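Local atomic coordinates of 6-phosphogluconolactonase (Thermotoga maritima, PDB entry 1VL1), a protein that hydrolyses 6-phosphogluconolactone to 6-phosphogluconate, the second step in the oxidative stage of the pentose phosphate pathway. Residues A[135-147]-A[189-202]. Sequence-based numbering, arbitrary orientation.
Sequences TDQFDLAILGMGP and TSLYVLFLIRGKEK
L194 N donates to A141 O (2.8 Å) and L143 N to L194 O (2.8 Å), two nearly straight bonds joining strands 140-143 and 192-198 in parallel register. Strand 47-51 flanks the pair on the side of 140-143 and strand 225-231 on that of 192-198, placing it inside the sheet of this Rossmann-like α/β fold. On the face carrying L140, I142 and L194, where L194 packs on helix 25-43, L140 has CG anti to its amide nitrogen (chi1 -176°) and chi2 at 56°, and CD1 lies 3.7 Å from L194 CG.

Beyond the strands, K202 runs back from the first turn of helix 200-210. Its CB meets the methyl CE of M145 (3.9 Å), and CG skirts P147 CA. CD and CE both lie beside M145 O, CE also near the P147 ring. NZ donates to M145 O (2.9 Å) and to a water that accepts from M145 N and donates to L196 O. NZ also hydrogen-bonds a citric acid molecule, probably carried over from crystallisation. A methionine in place of K202 would probably leave M145 O and this water without the amine donor and the loop 144-147 freer to shift. The lysine thus joins loop to helix, and its citric acid contact would be consistent with a site accepting anionic ligands.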
ATOM      1  N   THR A 135      -5.198  10.985  10.502  1.00 24.62           N
ATOM      2  CA  THR A 135      -3.947  11.694  10.250  1.00 25.80           C
ATOM      3  C   THR A 135      -4.041  12.596   9.020  1.00 26.81           C
ATOM      4  O   THR A 135      -4.854  12.336   8.141  1.00 27.24           O
ATOM      5  CB  THR A 135      -2.819  10.609  10.004  1.00 25.54           C
ATOM      6  OG1 THR A 135      -1.561  11.265   9.829  1.00 26.60           O
ATOM      7  CG2 THR A 135      -3.044   9.814   8.714  1.00 26.65           C
ATOM      8  N   ASP A 136      -3.179  13.614   8.924  1.00 27.50           N
ATOM      9  CA  ASP A 136      -3.043  14.382   7.661  1.00 29.13           C
ATOM     10  C   ASP A 136      -1.855  13.936   6.802  1.00 28.73           C
ATOM     11  O   ASP A 136      -1.595  14.481   5.695  1.00 28.00           O
ATOM     12  CB  ASP A 136      -2.950  15.886   7.918  1.00 29.77           C
ATOM     13  CG  ASP A 136      -1.847  16.266   8.884  1.00 33.82           C
ATOM     14  OD1 ASP A 136      -1.047  15.429   9.360  1.00 35.27           O
ATOM     15  OD2 ASP A 136      -1.762  17.483   9.241  1.00 36.21           O
ATOM     16  N   GLN A 137      -1.142  12.915   7.292  1.00 27.85           N
ATOM     17  CA  GLN A 137       0.118  12.492   6.703  1.00 28.33           C
ATOM     18  C   GLN A 137       0.387  11.031   7.029  1.00 27.08           C
ATOM     19  O   GLN A 137       0.429  10.680   8.188  1.00 30.09           O
ATOM     20  CB  GLN A 137       1.263  13.350   7.279  1.00 27.99           C
ATOM     21  CG  GLN A 137       2.613  13.132   6.659  1.00 31.24           C
ATOM     22  CD  GLN A 137       3.635  14.157   7.116  1.00 30.98           C
ATOM     23  OE1 GLN A 137       3.933  15.118   6.386  1.00 35.28           O
ATOM     24  NE2 GLN A 137       4.179  13.964   8.322  1.00 32.62           N
ATOM     25  N   PHE A 138       0.588  10.186   6.019  1.00 24.97           N
ATOM     26  CA  PHE A 138       1.089   8.842   6.272  1.00 23.16           C
ATOM     27  C   PHE A 138       2.598   8.906   6.475  1.00 23.64           C
ATOM     28  O   PHE A 138       3.307   9.735   5.860  1.00 23.58           O
ATOM     29  CB  PHE A 138       0.759   7.916   5.122  1.00 23.99           C
ATOM     30  CG  PHE A 138      -0.688   7.814   4.805  1.00 23.87           C
ATOM     31  CD1 PHE A 138      -1.577   7.266   5.727  1.00 23.12           C
ATOM     32  CD2 PHE A 138      -1.172   8.199   3.583  1.00 23.70           C
ATOM     33  CE1 PHE A 138      -2.930   7.159   5.429  1.00 23.98           C
ATOM     34  CE2 PHE A 138      -2.522   8.053   3.256  1.00 26.12           C
ATOM     35  CZ  PHE A 138      -3.405   7.557   4.187  1.00 23.24           C
ATOM     36  N   ASP A 139       3.092   8.053   7.341  1.00 23.27           N
ATOM     37  CA  ASP A 139       4.538   7.929   7.584  1.00 23.00           C
ATOM     38  C   ASP A 139       5.181   7.001   6.546  1.00 23.03           C
ATOM     39  O   ASP A 139       6.281   7.270   6.055  1.00 23.62           O
ATOM     40  CB  ASP A 139       4.772   7.377   8.995  1.00 23.03           C
ATOM     41  CG  ASP A 139       4.377   8.345  10.045  1.00 23.22           C
ATOM     42  OD1 ASP A 139       4.958   9.466  10.131  1.00 23.57           O
ATOM     43  OD2 ASP A 139       3.453   8.085  10.835  1.00 23.50           O
ATOM     44  N   LEU A 140       4.459   5.958   6.175  1.00 23.00           N
ATOM     45  CA  LEU A 140       5.018   4.922   5.343  1.00 25.06           C
ATOM     46  C   LEU A 140       3.959   4.306   4.480  1.00 23.06           C
ATOM     47  O   LEU A 140       2.872   4.057   4.976  1.00 23.79           O
ATOM     48  CB  LEU A 140       5.576   3.889   6.274  1.00 25.80           C
ATOM     49  CG  LEU A 140       6.323   2.682   5.754  1.00 29.04           C
ATOM     50  CD1 LEU A 140       7.477   3.115   4.888  1.00 28.53           C
ATOM     51  CD2 LEU A 140       6.884   1.908   6.901  1.00 27.57           C
ATOM     52  N   ALA A 141       4.251   4.093   3.190  1.00 23.55           N
ATOM     53  CA  ALA A 141       3.361   3.397   2.311  1.00 22.90           C
ATOM     54  C   ALA A 141       4.148   2.211   1.745  1.00 23.54           C
ATOM     55  O   ALA A 141       5.244   2.385   1.266  1.00 22.96           O
ATOM     56  CB  ALA A 141       2.854   4.280   1.202  1.00 25.18           C
ATOM     57  N   ILE A 142       3.609   1.027   1.891  1.00 22.67           N
ATOM     58  CA  ILE A 142       4.199  -0.223   1.367  1.00 23.43           C
ATOM     59  C   ILE A 142       3.328  -0.688   0.214  1.00 23.54           C
ATOM     60  O   ILE A 142       2.174  -1.192   0.385  1.00 22.91           O
ATOM     61  CB  ILE A 142       4.330  -1.321   2.476  1.00 23.27           C
ATOM     62  CG1 ILE A 142       5.073  -0.791   3.693  1.00 23.75           C
ATOM     63  CG2 ILE A 142       5.034  -2.564   1.923  1.00 23.88           C
ATOM     64  CD1 ILE A 142       5.047  -1.674   4.917  1.00 27.05           C
ATOM     65  N   LEU A 143       3.860  -0.498  -0.988  1.00 23.48           N
ATOM     66  CA  LEU A 143       3.085  -0.652  -2.188  1.00 22.96           C
ATOM     67  C   LEU A 143       3.660  -1.680  -3.105  1.00 24.00           C
ATOM     68  O   LEU A 143       4.892  -1.939  -3.058  1.00 24.47           O
ATOM     69  CB  LEU A 143       3.048   0.691  -2.925  1.00 23.49           C
ATOM     70  CG  LEU A 143       2.438   1.839  -2.139  1.00 24.15           C
ATOM     71  CD1 LEU A 143       2.506   3.150  -2.972  1.00 22.12           C
ATOM     72  CD2 LEU A 143       1.001   1.516  -1.712  1.00 23.53           C
ATOM     73  N   GLY A 144       2.789  -2.347  -3.860  1.00 23.43           N
ATOM     74  CA  GLY A 144       3.181  -3.151  -5.025  1.00 23.58           C
ATOM     75  C   GLY A 144       3.029  -2.402  -6.328  1.00 22.24           C
ATOM     76  O   GLY A 144       2.589  -1.251  -6.356  1.00 24.13           O
ATOM     77  N   MET A 145       3.405  -3.043  -7.412  1.00 22.64           N
ATOM     78  CA  MET A 145       3.126  -2.507  -8.740  1.00 22.43           C
ATOM     79  C   MET A 145       2.814  -3.672  -9.630  1.00 23.44           C
ATOM     80  O   MET A 145       3.462  -4.680  -9.559  1.00 23.50           O
ATOM     81  CB  MET A 145       4.365  -1.798  -9.285  1.00 22.80           C
ATOM     82  CG  MET A 145       4.203  -1.310 -10.696  1.00 23.56           C
ATOM     83  SD  MET A 145       5.696  -0.616 -11.441  1.00 23.96           S
ATOM     84  CE  MET A 145       6.534  -2.130 -11.778  1.00 22.92           C
ATOM     85  N   GLY A 146       1.778  -3.542 -10.429  1.00 23.89           N
ATOM     86  CA  GLY A 146       1.395  -4.553 -11.343  1.00 23.26           C
ATOM     87  C   GLY A 146       2.346  -4.642 -12.503  1.00 23.54           C
ATOM     88  O   GLY A 146       3.111  -3.714 -12.761  1.00 23.34           O
ATOM     89  N   PRO A 147       2.263  -5.718 -13.275  1.00 24.14           N
ATOM     90  CA  PRO A 147       3.071  -5.871 -14.486  1.00 24.25           C
ATOM     91  C   PRO A 147       2.695  -4.907 -15.626  1.00 23.75           C
ATOM     92  O   PRO A 147       3.395  -4.827 -16.656  1.00 23.87           O
ATOM     93  CB  PRO A 147       2.846  -7.330 -14.878  1.00 26.23           C
ATOM     94  CG  PRO A 147       1.551  -7.669 -14.303  1.00 25.20           C
ATOM     95  CD  PRO A 147       1.316  -6.840 -13.071  1.00 25.28           C
ATOM     96  N   THR A 189       1.109  12.052   0.301  1.00 23.77           N
ATOM     97  CA  THR A 189       1.348  12.589   1.636  1.00 24.56           C
ATOM     98  C   THR A 189       2.304  11.722   2.455  1.00 25.50           C
ATOM     99  O   THR A 189       2.757  12.160   3.517  1.00 27.96           O
ATOM    100  CB  THR A 189       0.064  12.745   2.482  1.00 25.32           C
ATOM    101  OG1 THR A 189      -0.526  11.459   2.748  1.00 24.46           O
ATOM    102  CG2 THR A 189      -0.991  13.551   1.733  1.00 26.44           C
ATOM    103  N   SER A 190       2.621  10.529   1.969  1.00 23.46           N
ATOM    104  CA  SER A 190       3.501   9.626   2.700  1.00 23.28           C
ATOM    105  C   SER A 190       4.938  10.133   2.727  1.00 23.32           C
ATOM    106  O   SER A 190       5.489  10.510   1.698  1.00 23.59           O
ATOM    107  CB  SER A 190       3.480   8.265   2.054  1.00 23.32           C
ATOM    108  OG  SER A 190       2.206   7.676   1.896  1.00 23.61           O
ATOM    109  N   LEU A 191       5.553  10.146   3.913  1.00 22.58           N
ATOM    110  CA  LEU A 191       6.958  10.527   4.059  1.00 22.45           C
ATOM    111  C   LEU A 191       7.853   9.554   3.254  1.00 21.99           C
ATOM    112  O   LEU A 191       8.732   9.995   2.518  1.00 20.86           O
ATOM    113  CB  LEU A 191       7.367  10.570   5.539  1.00 23.03           C
ATOM    114  CG  LEU A 191       6.631  11.603   6.411  1.00 24.31           C
ATOM    115  CD1 LEU A 191       7.091  11.481   7.878  1.00 24.43           C
ATOM    116  CD2 LEU A 191       6.932  13.049   5.907  1.00 27.23           C
ATOM    117  N   TYR A 192       7.576   8.256   3.379  1.00 22.61           N
ATOM    118  CA  TYR A 192       8.364   7.212   2.715  1.00 23.41           C
ATOM    119  C   TYR A 192       7.440   6.317   1.925  1.00 22.28           C
ATOM    120  O   TYR A 192       6.429   5.876   2.426  1.00 22.30           O
ATOM    121  CB  TYR A 192       9.142   6.392   3.752  1.00 24.65           C
ATOM    122  CG  TYR A 192      10.112   7.217   4.566  1.00 27.55           C
ATOM    123  CD1 TYR A 192      11.351   7.513   4.080  1.00 27.51           C
ATOM    124  CD2 TYR A 192       9.735   7.756   5.814  1.00 25.67           C
ATOM    125  CE1 TYR A 192      12.242   8.316   4.799  1.00 27.13           C
ATOM    126  CE2 TYR A 192      10.625   8.582   6.567  1.00 30.21           C
ATOM    127  CZ  TYR A 192      11.885   8.847   6.025  1.00 27.60           C
ATOM    128  OH  TYR A 192      12.819   9.619   6.697  1.00 31.57           O
ATOM    129  N   VAL A 193       7.763   6.098   0.649  1.00 22.47           N
ATOM    130  CA  VAL A 193       7.039   5.199  -0.163  1.00 21.46           C
ATOM    131  C   VAL A 193       8.007   4.063  -0.542  1.00 23.30           C
ATOM    132  O   VAL A 193       9.125   4.322  -1.015  1.00 22.70           O
ATOM    133  CB  VAL A 193       6.532   5.869  -1.449  1.00 23.60           C
ATOM    134  CG1 VAL A 193       6.008   4.862  -2.384  1.00 21.97           C
ATOM    135  CG2 VAL A 193       5.439   6.870  -1.135  1.00 23.04           C
ATOM    136  N   LEU A 194       7.578   2.843  -0.243  1.00 23.45           N
ATOM    137  CA  LEU A 194       8.332   1.630  -0.572  1.00 24.18           C
ATOM    138  C   LEU A 194       7.572   0.858  -1.618  1.00 23.81           C
ATOM    139  O   LEU A 194       6.402   0.523  -1.421  1.00 27.41           O
ATOM    140  CB  LEU A 194       8.478   0.736   0.663  1.00 24.93           C
ATOM    141  CG  LEU A 194       8.987   1.409   1.941  1.00 27.13           C
ATOM    142  CD1 LEU A 194       9.304   0.338   3.045  1.00 27.76           C
ATOM    143  CD2 LEU A 194      10.167   2.246   1.696  1.00 26.82           C
ATOM    144  N   PHE A 195       8.218   0.508  -2.725  1.00 22.07           N
ATOM    145  CA  PHE A 195       7.615  -0.381  -3.721  1.00 21.54           C
ATOM    146  C   PHE A 195       8.287  -1.755  -3.606  1.00 21.86           C
ATOM    147  O   PHE A 195       9.498  -1.832  -3.531  1.00 22.28           O
ATOM    148  CB  PHE A 195       7.868   0.134  -5.159  1.00 21.70           C
ATOM    149  CG  PHE A 195       6.998   1.307  -5.531  1.00 22.43           C
ATOM    150  CD1 PHE A 195       5.713   1.093  -6.047  1.00 23.95           C
ATOM    151  CD2 PHE A 195       7.482   2.604  -5.431  1.00 25.54           C
ATOM    152  CE1 PHE A 195       4.911   2.152  -6.391  1.00 23.72           C
ATOM    153  CE2 PHE A 195       6.663   3.662  -5.812  1.00 26.20           C
ATOM    154  CZ  PHE A 195       5.431   3.446  -6.263  1.00 23.88           C
ATOM    155  N   LEU A 196       7.495  -2.820  -3.665  1.00 21.70           N
ATOM    156  CA  LEU A 196       7.997  -4.190  -3.550  1.00 22.58           C
ATOM    157  C   LEU A 196       7.639  -4.912  -4.827  1.00 22.17           C
ATOM    158  O   LEU A 196       6.450  -5.136  -5.071  1.00 21.93           O
ATOM    159  CB  LEU A 196       7.318  -4.884  -2.376  1.00 22.31           C
ATOM    160  CG  LEU A 196       7.788  -4.640  -0.974  1.00 27.27           C
ATOM    161  CD1 LEU A 196       8.225  -3.298  -0.682  1.00 31.06           C
ATOM    162  CD2 LEU A 196       6.803  -5.213   0.024  1.00 24.73           C
ATOM    163  N   ILE A 197       8.634  -5.205  -5.654  1.00 21.84           N
ATOM    164  CA  ILE A 197       8.416  -5.796  -6.964  1.00 22.04           C
ATOM    165  C   ILE A 197       9.396  -6.915  -7.187  1.00 23.08           C
ATOM    166  O   ILE A 197      10.529  -6.876  -6.665  1.00 22.81           O
ATOM    167  CB  ILE A 197       8.484  -4.787  -8.122  1.00 22.14           C
ATOM    168  CG1 ILE A 197       9.863  -4.070  -8.228  1.00 21.29           C
ATOM    169  CG2 ILE A 197       7.346  -3.766  -8.026  1.00 24.26           C
ATOM    170  CD1 ILE A 197      10.039  -3.521  -9.618  1.00 23.17           C
ATOM    171  N   ARG A 198       9.001  -7.895  -8.000  1.00 22.22           N
ATOM    172  CA  ARG A 198       9.870  -9.003  -8.334  1.00 23.91           C
ATOM    173  C   ARG A 198       9.651  -9.434  -9.772  1.00 24.20           C
ATOM    174  O   ARG A 198       8.498  -9.428 -10.266  1.00 23.86           O
ATOM    175  CB  ARG A 198       9.647 -10.203  -7.410  1.00 24.30           C
ATOM    176  CG  ARG A 198       9.912  -9.927  -5.932  1.00 25.49           C
ATOM    177  CD  ARG A 198       9.560 -11.080  -5.050  1.00 28.34           C
ATOM    178  NE  ARG A 198      10.613 -12.072  -5.001  1.00 32.50           N
ATOM    179  CZ  ARG A 198      10.732 -12.985  -4.027  1.00 34.94           C
ATOM    180  NH1 ARG A 198       9.868 -13.040  -3.014  1.00 37.37           N
ATOM    181  NH2 ARG A 198      11.721 -13.835  -4.064  1.00 34.91           N
ATOM    182  N   GLY A 199      10.743  -9.802 -10.432  1.00 24.08           N
ATOM    183  CA  GLY A 199      10.686 -10.457 -11.716  1.00 23.80           C
ATOM    184  C   GLY A 199      10.885  -9.536 -12.903  1.00 24.17           C
ATOM    185  O   GLY A 199      10.808  -8.307 -12.811  1.00 23.39           O
ATOM    186  N   LYS A 200      11.109 -10.174 -14.053  1.00 24.54           N
ATOM    187  CA  LYS A 200      11.542  -9.476 -15.276  1.00 25.79           C
ATOM    188  C   LYS A 200      10.522  -8.486 -15.791  1.00 25.18           C
ATOM    189  O   LYS A 200      10.879  -7.398 -16.208  1.00 24.48           O
ATOM    190  CB  LYS A 200      11.899 -10.484 -16.375  1.00 26.48           C
ATOM    191  CG  LYS A 200      13.228 -11.159 -16.100  1.00 29.66           C
ATOM    192  CD  LYS A 200      13.703 -12.114 -17.178  1.00 28.30           C
ATOM    193  CE  LYS A 200      15.080 -12.663 -16.800  1.00 30.50           C
ATOM    194  NZ  LYS A 200      15.480 -13.838 -17.613  1.00 32.28           N
ATOM    195  N   GLU A 201       9.253  -8.843 -15.777  1.00 25.06           N
ATOM    196  CA  GLU A 201       8.246  -7.922 -16.333  1.00 25.10           C
ATOM    197  C   GLU A 201       8.139  -6.629 -15.554  1.00 24.25           C
ATOM    198  O   GLU A 201       7.994  -5.546 -16.146  1.00 24.08           O
ATOM    199  CB  GLU A 201       6.871  -8.581 -16.411  1.00 27.18           C
ATOM    200  CG  GLU A 201       5.935  -7.920 -17.397  1.00 32.11           C
ATOM    201  CD  GLU A 201       6.349  -8.060 -18.866  1.00 38.48           C
ATOM    202  OE1 GLU A 201       7.431  -8.620 -19.202  1.00 42.51           O
ATOM    203  OE2 GLU A 201       5.557  -7.616 -19.725  1.00 43.34           O
ATOM    204  N   LYS A 202       8.169  -6.733 -14.227  1.00 23.57           N
ATOM    205  CA  LYS A 202       8.067  -5.547 -13.394  1.00 22.26           C
ATOM    206  C   LYS A 202       9.365  -4.741 -13.456  1.00 21.50           C
ATOM    207  O   LYS A 202       9.333  -3.528 -13.445  1.00 21.29           O
ATOM    208  CB  LYS A 202       7.692  -5.880 -11.982  1.00 23.36           C
ATOM    209  CG  LYS A 202       6.327  -6.539 -11.938  1.00 23.83           C
ATOM    210  CD  LYS A 202       5.865  -6.694 -10.599  1.00 24.07           C
ATOM    211  CE  LYS A 202       4.547  -7.476 -10.576  1.00 24.09           C
ATOM    212  NZ  LYS A 202       4.085  -7.506  -9.169  1.00 24.46           N
TER
HETATM  213  O   HOH W   1       4.451  -5.746  -6.682  1.00 16.10           O